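Local coordinates for cell division protein SepF (Methanobrevibacter smithii, PDB 7AL1) that probably anchors FtsZ to the cell membrane during archaeal division, the chain here being the C-terminal part of SepF, at residues I61-L73 / I84-K96. Numbering follows the deposited sequence. Where two conformers were deposited one is given.
Sequences IKQMRSNYGAEAL and IIIAPKGVSLVRK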
ATOM      1  N   ILE A  61     -16.635  -0.293   3.137  1.00 23.41           N
ATOM      2  CA  ILE A  61     -15.765   0.419   2.206  1.00 22.72           C
ATOM      3  C   ILE A  61     -16.602   1.314   1.295  1.00 24.36           C
ATOM      4  O   ILE A  61     -16.245   2.475   1.049  1.00 21.97           O
ATOM      5  CB  ILE A  61     -14.878  -0.578   1.438  1.00 24.76           C
ATOM      6  CG1 ILE A  61     -13.866  -1.214   2.404  1.00 23.18           C
ATOM      7  CG2 ILE A  61     -14.161   0.091   0.287  1.00 23.31           C
ATOM      8  CD1 ILE A  61     -13.192  -2.465   1.872  1.00 26.35           C
ATOM      9  N   LYS A  62     -17.733   0.795   0.812  1.00 22.22           N
ATOM     10  CA  LYS A  62     -18.639   1.588  -0.010  0.52 22.81           C
ATOM     11  C   LYS A  62     -19.079   2.846   0.721  1.00 22.88           C
ATOM     12  O   LYS A  62     -19.062   3.948   0.155  1.00 21.55           O
ATOM     13  CB  LYS A  62     -19.846   0.717  -0.339  0.52 24.85           C
ATOM     14  CG  LYS A  62     -20.883   1.358  -1.201  0.52 28.07           C
ATOM     15  CD  LYS A  62     -22.137   0.475  -1.267  0.52 31.14           C
ATOM     16  CE  LYS A  62     -21.823  -0.961  -1.648  0.52 36.47           C
ATOM     17  NZ  LYS A  62     -20.936  -1.083  -2.841  0.52 40.87           N
ATOM     18  N   GLN A  63     -19.449   2.701   1.992  1.00 21.66           N
ATOM     19  CA  GLN A  63     -19.891   3.842   2.786  1.00 23.18           C
ATOM     20  C   GLN A  63     -18.769   4.863   2.969  1.00 21.11           C
ATOM     21  O   GLN A  63     -18.997   6.082   2.909  1.00 21.21           O
ATOM     22  CB  GLN A  63     -20.444   3.335   4.120  1.00 27.84           C
ATOM     23  CG  GLN A  63     -21.102   4.399   5.011  1.00 52.42           C
ATOM     24  CD  GLN A  63     -21.895   3.801   6.176  1.00 58.03           C
ATOM     25  OE1 GLN A  63     -23.054   4.153   6.400  1.00 55.90           O
ATOM     26  NE2 GLN A  63     -21.266   2.889   6.917  1.00 49.56           N
ATOM     27  N   MET A  64     -17.535   4.399   3.181  1.00 20.61           N
ATOM     28  CA  MET A  64     -16.458   5.361   3.364  1.00 19.94           C
ATOM     29  C   MET A  64     -16.205   6.156   2.089  1.00 20.63           C
ATOM     30  O   MET A  64     -15.932   7.359   2.146  1.00 19.71           O
ATOM     31  CB  MET A  64     -15.166   4.676   3.799  1.00 21.71           C
ATOM     32  CG  MET A  64     -15.183   4.153   5.233  1.00 21.71           C
ATOM     33  SD  MET A  64     -13.580   3.614   5.871  1.00 25.74           S
ATOM     34  CE  MET A  64     -13.482   2.134   4.934  1.00 25.31           C
ATOM     35  N   ARG A  65     -16.286   5.501   0.931  1.00 18.23           N
ATOM     36  CA  ARG A  65     -16.102   6.193  -0.335  1.00 19.46           C
ATOM     37  C   ARG A  65     -17.238   7.181  -0.581  1.00 22.27           C
ATOM     38  O   ARG A  65     -17.010   8.355  -0.902  1.00 28.44           O
ATOM     39  CB  ARG A  65     -16.024   5.183  -1.477  1.00 20.76           C
ATOM     40  CG  ARG A  65     -14.811   4.312  -1.461  1.00 22.59           C
ATOM     41  CD  ARG A  65     -14.828   3.359  -2.635  1.00 25.52           C
ATOM     42  NE  ARG A  65     -14.465   4.007  -3.891  1.00 25.94           N
ATOM     43  CZ  ARG A  65     -14.405   3.375  -5.064  1.00 28.59           C
ATOM     44  NH1 ARG A  65     -14.706   2.095  -5.139  1.00 29.04           N
ATOM     45  NH2 ARG A  65     -14.064   4.047  -6.155  1.00 40.66           N
ATOM     46  N   SER A  66     -18.474   6.733  -0.386  1.00 20.32           N
ATOM     47  CA  SER A  66     -19.635   7.519  -0.793  0.62 21.13           C
ATOM     48  C   SER A  66     -19.872   8.692   0.142  1.00 23.24           C
ATOM     49  O   SER A  66     -20.252   9.776  -0.307  1.00 25.38           O
ATOM     50  CB  SER A  66     -20.873   6.626  -0.791  0.62 22.85           C
ATOM     51  OG  SER A  66     -20.681   5.466  -1.589  0.62 23.33           O
ATOM     52  N   ASN A  67     -19.693   8.478   1.448  1.00 20.57           N
ATOM     53  CA  ASN A  67     -20.115   9.461   2.440  1.00 20.04           C
ATOM     54  C   ASN A  67     -18.987  10.202   3.128  1.00 19.31           C
ATOM     55  O   ASN A  67     -19.238  11.234   3.751  1.00 18.98           O
ATOM     56  CB  ASN A  67     -20.976   8.769   3.504  1.00 20.61           C
ATOM     57  CG  ASN A  67     -22.282   8.279   2.952  1.00 28.58           C
ATOM     58  OD1 ASN A  67     -22.640   8.613   1.826  1.00 31.92           O
ATOM     59  ND2 ASN A  67     -22.998   7.477   3.723  1.00 38.54           N
ATOM     60  N   TYR A  68     -17.735   9.752   3.001  1.00 19.39           N
ATOM     61  CA  TYR A  68     -16.619  10.397   3.683  1.00 20.55           C
ATOM     62  C   TYR A  68     -15.503  10.808   2.746  1.00 20.06           C
ATOM     63  O   TYR A  68     -14.491  11.354   3.217  1.00 22.05           O
ATOM     64  CB  TYR A  68     -16.081   9.519   4.817  1.00 26.12           C
ATOM     65  CG  TYR A  68     -17.056   9.332   5.965  1.00 26.86           C
ATOM     66  CD1 TYR A  68     -18.025   8.342   5.920  1.00 25.98           C
ATOM     67  CD2 TYR A  68     -16.996  10.141   7.100  1.00 34.87           C
ATOM     68  CE1 TYR A  68     -18.902   8.149   6.957  1.00 27.65           C
ATOM     69  CE2 TYR A  68     -17.882   9.951   8.151  1.00 40.16           C
ATOM     70  CZ  TYR A  68     -18.830   8.950   8.067  1.00 45.21           C
ATOM     71  OH  TYR A  68     -19.720   8.736   9.093  1.00 55.89           O
ATOM     72  N   GLY A  69     -15.645  10.595   1.445  1.00 20.89           N
ATOM     73  CA  GLY A  69     -14.649  11.055   0.514  1.00 22.97           C
ATOM     74  C   GLY A  69     -13.408  10.211   0.493  1.00 21.63           C
ATOM     75  O   GLY A  69     -12.385  10.657  -0.035  1.00 27.03           O
ATOM     76  N   ALA A  70     -13.459   9.009   1.036  1.00 19.94           N
ATOM     77  CA  ALA A  70     -12.281   8.155   0.989  1.00 19.31           C
ATOM     78  C   ALA A  70     -12.123   7.540  -0.395  1.00 18.57           C
ATOM     79  O   ALA A  70     -13.085   7.414  -1.164  1.00 22.98           O
ATOM     80  CB  ALA A  70     -12.382   7.055   2.048  1.00 19.52           C
ATOM     81  N   GLU A  71     -10.886   7.155  -0.714  1.00 17.53           N
ATOM     82  CA  GLU A  71     -10.580   6.362  -1.897  1.00 21.27           C
ATOM     83  C   GLU A  71     -10.300   4.923  -1.479  1.00 19.62           C
ATOM     84  O   GLU A  71      -9.851   4.678  -0.369  1.00 19.92           O
ATOM     85  CB  GLU A  71      -9.307   6.886  -2.581  1.00 27.32           C
ATOM     86  CG  GLU A  71      -9.355   8.301  -3.156  1.00 30.27           C
ATOM     87  CD  GLU A  71      -8.057   8.668  -3.894  1.00 43.43           C
ATOM     88  OE1 GLU A  71      -7.110   9.155  -3.238  1.00 30.91           O
ATOM     89  OE2 GLU A  71      -7.980   8.460  -5.127  1.00 42.37           O
ATOM     90  N   ALA A  72     -10.595   3.961  -2.348  1.00 19.87           N
ATOM     91  CA  ALA A  72     -10.283   2.563  -2.055  1.00 18.85           C
ATOM     92  C   ALA A  72      -9.850   1.920  -3.349  1.00 21.38           C
ATOM     93  O   ALA A  72     -10.666   1.805  -4.270  1.00 24.50           O
ATOM     94  CB  ALA A  72     -11.487   1.821  -1.479  1.00 23.81           C
ATOM     95  N   LEU A  73      -8.601   1.489  -3.420  1.00 19.58           N
ATOM     96  CA  LEU A  73      -7.975   1.013  -4.644  1.00 20.98           C
ATOM     97  C   LEU A  73      -7.459  -0.393  -4.428  1.00 18.18           C
ATOM     98  O   LEU A  73      -6.675  -0.638  -3.497  1.00 17.26           O
ATOM     99  CB  LEU A  73      -6.827   1.949  -5.041  1.00 23.99           C
ATOM    100  CG  LEU A  73      -6.132   1.638  -6.356  1.00 23.86           C
ATOM    101  CD1 LEU A  73      -7.050   1.925  -7.541  1.00 27.63           C
ATOM    102  CD2 LEU A  73      -4.847   2.443  -6.482  1.00 29.63           C
ATOM    103  N   ILE A  84      -6.187  -4.128  -0.440  1.00 16.41           N
ATOM    104  CA  ILE A  84      -6.798  -2.868  -0.869  1.00 16.53           C
ATOM    105  C   ILE A  84      -6.198  -1.740  -0.048  1.00 17.56           C
ATOM    106  O   ILE A  84      -5.943  -1.917   1.145  1.00 20.99           O
ATOM    107  CB  ILE A  84      -8.319  -2.912  -0.633  1.00 19.35           C
ATOM    108  CG1 ILE A  84      -8.937  -4.096  -1.365  1.00 21.46           C
ATOM    109  CG2 ILE A  84      -9.048  -1.625  -1.021  1.00 22.72           C
ATOM    110  CD1 ILE A  84     -10.220  -4.595  -0.722  1.00 41.39           C
ATOM    111  N   ILE A  85      -5.902  -0.604  -0.663  1.00 16.53           N
ATOM    112  CA  ILE A  85      -5.552   0.581   0.102  1.00 16.38           C
ATOM    113  C   ILE A  85      -6.734   1.519   0.194  1.00 16.30           C
ATOM    114  O   ILE A  85      -7.350   1.858  -0.825  1.00 17.28           O
ATOM    115  CB  ILE A  85      -4.300   1.311  -0.419  1.00 17.77           C
ATOM    116  CG1 ILE A  85      -3.965   2.456   0.560  1.00 19.57           C
ATOM    117  CG2 ILE A  85      -4.459   1.776  -1.833  1.00 20.15           C
ATOM    118  CD1 ILE A  85      -2.568   2.975   0.467  1.00 24.11           C
ATOM    119  N   ILE A  86      -7.083   1.908   1.407  0.62 17.02           N
ATOM    120  CA  ILE A  86      -8.110   2.907   1.654  0.62 14.71           C
ATOM    121  C   ILE A  86      -7.418   4.181   2.106  0.62 16.66           C
ATOM    122  O   ILE A  86      -6.748   4.195   3.141  0.62 17.14           O
ATOM    123  CB  ILE A  86      -9.110   2.437   2.722  0.62 17.27           C
ATOM    124  CG1 ILE A  86      -9.767   1.132   2.292  0.62 16.52           C
ATOM    125  CG2 ILE A  86     -10.145   3.531   2.995  0.62 17.10           C
ATOM    126  CD1 ILE A  86     -10.451   0.437   3.421  0.62 19.63           C
ATOM    127  N   ALA A  87      -7.611   5.264   1.368  1.00 17.67           N
ATOM    128  CA  ALA A  87      -6.973   6.525   1.678  1.00 18.44           C
ATOM    129  C   ALA A  87      -8.022   7.517   2.134  1.00 18.59           C
ATOM    130  O   ALA A  87      -9.028   7.702   1.445  1.00 19.35           O
ATOM    131  CB  ALA A  87      -6.265   7.068   0.440  1.00 19.48           C
ATOM    132  N   PRO A  88      -7.832   8.159   3.274  1.00 18.10           N
ATOM    133  CA  PRO A  88      -8.787   9.169   3.725  1.00 18.53           C
ATOM    134  C   PRO A  88      -8.724  10.409   2.854  1.00 19.00           C
ATOM    135  O   PRO A  88      -7.703  10.714   2.240  1.00 22.02           O
ATOM    136  CB  PRO A  88      -8.297   9.499   5.136  1.00 21.17           C
ATOM    137  CG  PRO A  88      -6.791   9.320   5.037  1.00 21.28           C
ATOM    138  CD  PRO A  88      -6.648   8.087   4.158  1.00 20.71           C
ATOM    139  N   LYS A  89      -9.828  11.143   2.815  1.00 21.08           N
ATOM    140  CA  LYS A  89      -9.765  12.466   2.211  1.00 24.71           C
ATOM    141  C   LYS A  89      -8.622  13.248   2.852  1.00 25.31           C
ATOM    142  O   LYS A  89      -8.489  13.272   4.074  1.00 24.20           O
ATOM    143  CB  LYS A  89     -11.089  13.186   2.431  1.00 33.40           C
ATOM    144  CG  LYS A  89     -11.328  14.308   1.431  1.00 48.88           C
ATOM    145  CD  LYS A  89     -12.703  14.934   1.594  1.00 59.90           C
ATOM    146  CE  LYS A  89     -12.961  15.991   0.530  1.00 62.72           C
ATOM    147  NZ  LYS A  89     -14.363  16.495   0.600  1.00 59.83           N
ATOM    148  N   GLY A  90      -7.759  13.831   2.023  1.00 25.73           N
ATOM    149  CA  GLY A  90      -6.582  14.529   2.484  1.00 25.69           C
ATOM    150  C   GLY A  90      -5.276  13.809   2.219  1.00 25.37           C
ATOM    151  O   GLY A  90      -4.206  14.424   2.317  1.00 28.51           O
ATOM    152  N   VAL A  91      -5.334  12.517   1.903  1.00 21.98           N
ATOM    153  CA  VAL A  91      -4.192  11.755   1.415  1.00 24.07           C
ATOM    154  C   VAL A  91      -4.585  11.223   0.042  1.00 24.00           C
ATOM    155  O   VAL A  91      -5.346  10.249  -0.057  1.00 30.40           O
ATOM    156  CB  VAL A  91      -3.802  10.597   2.351  1.00 22.78           C
ATOM    157  CG1 VAL A  91      -2.678   9.786   1.719  1.00 26.29           C
ATOM    158  CG2 VAL A  91      -3.423  11.118   3.733  1.00 25.89           C
ATOM    159  N   SER A  92      -4.046  11.826  -1.016  1.00 21.96           N
ATOM    160  CA  SER A  92      -4.407  11.451  -2.372  1.00 20.03           C
ATOM    161  C   SER A  92      -3.533  10.309  -2.878  1.00 19.76           C
ATOM    162  O   SER A  92      -2.312  10.329  -2.697  1.00 21.65           O
ATOM    163  CB  SER A  92      -4.176  12.629  -3.321  1.00 25.25           C
ATOM    164  OG  SER A  92      -4.953  13.756  -2.959  1.00 31.87           O
ATOM    165  N   LEU A  93      -4.156   9.325  -3.525  1.00 18.93           N
ATOM    166  CA  LEU A  93      -3.436   8.326  -4.299  1.00 19.46           C
ATOM    167  C   LEU A  93      -3.131   8.925  -5.657  1.00 18.40           C
ATOM    168  O   LEU A  93      -3.984   9.560  -6.273  1.00 20.86           O
ATOM    169  CB  LEU A  93      -4.306   7.089  -4.471  1.00 19.91           C
ATOM    170  CG  LEU A  93      -4.754   6.461  -3.167  1.00 19.15           C
ATOM    171  CD1 LEU A  93      -5.609   5.261  -3.449  1.00 21.60           C
ATOM    172  CD2 LEU A  93      -3.562   6.054  -2.316  1.00 24.14           C
ATOM    173  N   VAL A  94      -1.912   8.727  -6.137  1.00 18.43           N
ATOM    174  CA  VAL A  94      -1.458   9.311  -7.388  1.00 18.75           C
ATOM    175  C   VAL A  94      -0.727   8.237  -8.147  1.00 20.42           C
ATOM    176  O   VAL A  94       0.264   7.704  -7.638  1.00 20.46           O
ATOM    177  CB  VAL A  94      -0.512  10.502  -7.156  1.00 19.31           C
ATOM    178  CG1 VAL A  94       0.009  11.027  -8.492  1.00 23.49           C
ATOM    179  CG2 VAL A  94      -1.228  11.594  -6.394  1.00 20.59           C
ATOM    180  N   ARG A  95      -1.228   7.856  -9.307  1.00 20.62           N
ATOM    181  CA  ARG A  95      -0.602   6.785 -10.063  1.00 22.10           C
ATOM    182  C   ARG A  95       0.146   7.362 -11.250  1.00 21.67           C
ATOM    183  O   ARG A  95      -0.414   8.117 -12.050  1.00 27.59           O
ATOM    184  CB  ARG A  95      -1.603   5.735 -10.527  1.00 47.90           C
ATOM    185  CG  ARG A  95      -0.891   4.457 -10.946  1.00 47.94           C
ATOM    186  CD  ARG A  95      -1.825   3.285 -10.947  1.00 36.76           C
ATOM    187  NE  ARG A  95      -2.938   3.564 -11.842  1.00 31.08           N
ATOM    188  CZ  ARG A  95      -4.084   2.901 -11.827  1.00 32.77           C
ATOM    189  NH1 ARG A  95      -5.018   3.237 -12.681  1.00 28.24           N
ATOM    190  NH2 ARG A  95      -4.278   1.918 -10.956  1.00 29.65           N
ATOM    191  N   LYS A  96       1.409   6.987 -11.365  1.00 23.38           N
ATOM    192  CA  LYS A  96       2.259   7.416 -12.453  1.00 28.67           C
ATOM    193  C   LYS A  96       2.411   6.265 -13.429  1.00 41.80           C
ATOM    194  O   LYS A  96       2.598   6.472 -14.628  1.00 52.64           O
ATOM    195  CB  LYS A  96       3.612   7.840 -11.888  1.00 31.86           C
ATOM    196  CG  LYS A  96       3.611   9.230 -11.245  1.00 38.93           C
ATOM    197  CD  LYS A  96       3.490  10.335 -12.287  1.00 45.36           C
ATOM    198  CE  LYS A  96       3.460  11.728 -11.660  1.00 54.35           C
ATOM    199  NZ  LYS A  96       2.231  11.976 -10.857  1.00 57.67           N
ATOM    200  OXT LYS A  96       2.342   5.097 -13.041  1.00 42.44           O
TER
HETATM  201  O   HOH W   1     -12.112   9.965   4.120  1.00 23.05           O
HETATM  202  O   HOH W   2      -6.491  10.599  -5.866  1.00 26.88           O
HETATM  203  O   HOH W   3      -7.932  10.187  -0.723  1.00 31.02           O
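Glu71 OE1 accepts the backbone N-H of Leu93 on its syn side, 3.0 Å from Leu93 N and almost straight at 176°. A water ties Glu71 OE2 to Leu93 O, 2.7 Å from each. With CG beside its backbone N (chi1 -64°) and the chain extended beyond, the Glu71 side chain slides past that of Leu93 in the opposite direction, OE1 lying 3.6 Å from Leu93 CG. Shortened to an alanine, this position would probably leave the Leu93 N-H without its acceptor and the water at Leu93 O without its carboxylate partner, tying strand 92-95 less firmly to the hairpin. Glu71 is also a strand residue: its N and O pair with Ala87 O and N, both 2.9 Å, and the Leu73-Ile85 pair repeats the pattern in this antiparallel hairpin. On the same face, Leu73 CB touches Leu93 CD1 (3.9 Å). On the other face Ile86 reaches helix 61-68, its CD1 3.8 Å from Met64 CE and also against Ile61 CG1; Val32 of helix 22-33 touches both Met64 and Ile86. Residues 92-95 pair in parallel with a strand of the second subunit. A carboxylate, with Leu73 packing beside it, thus joins the terminal strand to the hairpin face carrying Ala87, while apolar contacts join the helix side chains to Ile86 on the opposite face.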